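Long-range contact in copper-transporting ATPase PAA1, chloroplastic (Arabidopsis thaliana, PDB 5LBD), which uses the energy of ATP hydrolysis to move monovalent copper across the plastid envelope and deliver it to the stroma: residues A[60-65]-A[77-82]. The protein carries 2 engineered substitutions. Numbering follows the deposited sequence. Where two conformers were deposited one is given.
Sequences MKAEDG and AIVNNK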
loop_
_atom_site.group_PDB
_atom_site.type_symbol
_atom_site.label_atom_id
_atom_site.label_comp_id
_atom_site.label_asym_id
_atom_site.label_seq_id
_atom_site.Cartn_x
_atom_site.Cartn_y
_atom_site.Cartn_z
HETATM N N MSE A 60 -4.434 -9.212 9.288
HETATM C CA MSE A 60 -4.678 -7.834 9.680
HETATM C C MSE A 60 -5.893 -7.330 8.943
HETATM O O MSE A 60 -6.038 -7.601 7.749
HETATM C CB MSE A 60 -3.499 -6.943 9.330
HETATM C CG MSE A 60 -2.150 -7.446 9.768
HETATM SE SE MSE A 60 -0.815 -6.294 8.950
HETATM C CE MSE A 60 0.823 -7.119 9.619
ATOM N N LYS A 61 -6.755 -6.589 9.630
ATOM C CA LYS A 61 -7.931 -6.024 8.992
ATOM C C LYS A 61 -8.012 -4.527 9.237
ATOM O O LYS A 61 -7.592 -4.014 10.281
ATOM C CB LYS A 61 -9.215 -6.698 9.503
ATOM C CG LYS A 61 -9.748 -7.798 8.584
ATOM C CD LYS A 61 -11.100 -8.373 9.061
ATOM C CE LYS A 61 -10.919 -9.413 10.173
ATOM N NZ LYS A 61 -12.108 -10.331 10.355
ATOM N N ALA A 62 -8.559 -3.837 8.249
ATOM C CA ALA A 62 -8.918 -2.448 8.414
ATOM C C ALA A 62 -10.027 -2.318 9.450
ATOM O O ALA A 62 -10.914 -3.169 9.555
ATOM C CB ALA A 62 -9.366 -1.861 7.073
ATOM N N GLU A 63 -9.982 -1.228 10.188
ATOM C CA GLU A 63 -11.063 -0.955 11.140
ATOM C C GLU A 63 -12.344 -0.683 10.371
ATOM O O GLU A 63 -12.351 0.005 9.397
ATOM C CB GLU A 63 -10.781 0.193 12.129
ATOM C CG GLU A 63 -9.613 -0.038 13.037
ATOM C CD GLU A 63 -9.370 1.116 14.041
ATOM O OE1 GLU A 63 -8.540 0.957 14.951
ATOM O OE2 GLU A 63 -10.005 2.187 13.879
ATOM N N ASP A 64 -13.451 -1.183 10.891
ATOM C CA ASP A 64 -14.728 -1.003 10.219
ATOM C C ASP A 64 -15.027 0.472 10.020
ATOM O O ASP A 64 -14.856 1.289 10.933
ATOM C CB ASP A 64 -15.845 -1.655 11.030
ATOM C CG ASP A 64 -15.600 -3.124 11.279
ATOM O OD1 ASP A 64 -14.761 -3.721 10.567
ATOM O OD2 ASP A 64 -16.259 -3.681 12.186
ATOM N N GLY A 65 -15.440 0.822 8.808
ATOM C CA GLY A 65 -15.843 2.170 8.497
ATOM C C GLY A 65 -14.727 3.168 8.247
ATOM O O GLY A 65 -15.022 4.345 8.025
ATOM N N ALA A 77 -6.933 3.455 5.169
ATOM C CA ALA A 77 -7.747 2.845 6.207
ATOM C C ALA A 77 -6.883 2.783 7.450
ATOM O O ALA A 77 -5.669 2.991 7.394
ATOM C CB ALA A 77 -8.265 1.455 5.784
ATOM N N ILE A 78 -7.504 2.507 8.574
ATOM C CA ILE A 78 -6.768 2.224 9.791
ATOM C C ILE A 78 -6.583 0.723 9.856
ATOM O O ILE A 78 -7.553 -0.032 9.855
ATOM C CB ILE A 78 -7.494 2.742 11.029
ATOM C CG1 ILE A 78 -7.763 4.238 10.886
ATOM C CG2 ILE A 78 -6.708 2.442 12.310
ATOM C CD1 ILE A 78 -6.538 5.075 10.791
ATOM N N VAL A 79 -5.331 0.296 9.963
ATOM C CA VAL A 79 -5.012 -1.121 10.079
ATOM C C VAL A 79 -4.186 -1.292 11.334
ATOM O O VAL A 79 -3.118 -0.685 11.455
ATOM C CB VAL A 79 -4.257 -1.622 8.843
ATOM C CG1 VAL A 79 -3.977 -3.113 8.947
ATOM C CG2 VAL A 79 -5.033 -1.322 7.614
ATOM N N ASN A 80 -4.692 -2.093 12.269
ATOM C CA ASN A 80 -4.042 -2.302 13.554
ATOM C C ASN A 80 -3.505 -0.988 14.103
ATOM O O ASN A 80 -2.326 -0.850 14.424
ATOM C CB ASN A 80 -2.936 -3.344 13.430
ATOM C CG ASN A 80 -3.478 -4.750 13.145
ATOM O OD1 ASN A 80 -4.676 -5.016 13.299
ATOM N ND2 ASN A 80 -2.590 -5.660 12.738
ATOM N N ASN A 81 -4.393 0.002 14.183
ATOM C CA ASN A 81 -4.126 1.289 14.807
ATOM C C ASN A 81 -3.141 2.152 14.030
ATOM O O ASN A 81 -2.616 3.132 14.574
ATOM C CB ASN A 81 -3.632 1.121 16.241
ATOM C CG ASN A 81 -4.701 0.599 17.152
ATOM O OD1 ASN A 81 -4.522 -0.408 17.831
ATOM N ND2 ASN A 81 -5.835 1.288 17.175
ATOM N N LYS A 82 -2.877 1.834 12.769
ATOM C CA LYS A 82 -2.003 2.647 11.941
ATOM C C LYS A 82 -2.785 3.210 10.774
ATOM O O LYS A 82 -3.614 2.515 10.189
ATOM C CB LYS A 82 -0.812 1.822 11.426
ATOM C CG LYS A 82 0.112 1.369 12.523
ATOM C CD LYS A 82 1.104 0.353 11.991
ATOM C CE LYS A 82 0.502 -1.046 11.926
ATOM N NZ LYS A 82 0.195 -1.559 13.285
#
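Ile78 O is met from the neighbouring loop by two groups. Glu63 N donates a hydrogen bond to it at 2.7 Å, nearly straight and almost in line with the carbonyl. Ala62 CA adds a weaker CA-H...O contact at 3.1 Å. The loop ahead of strand 68-70 is thereby pinned to the end of strand 74-79, within the nucleotide-binding domain of the pump. Thr66 OG1 adds a second tie, bonding both Glu63 O and Ile78 N. With CG beside its backbone N (chi1 -62°) and the chain then extended, Glu63 lies obliquely over Ile78, its CD 3.4 Å from the methyl Ile78 CG2. Its OE1 ends 3.5 Å from Asn81 ND2, carboxylate and amide planes nearly perpendicular. An alanine here would probably uncover the methyl and leave Asn81 ND2 without its carboxylate neighbour. On the inner side Ala62 CB meets Ala77 CB at 3.7 Å, and CB of Met60, a selenomethionine, rests 3.9 Å from Val79 CG1; both Met60 and Val79 continue onto Leu32 of helix 26-37. The contact exemplifies a loop fastened to a strand through one carbonyl, with small apolar groups packed inside and polar side chains left at the more exposed end.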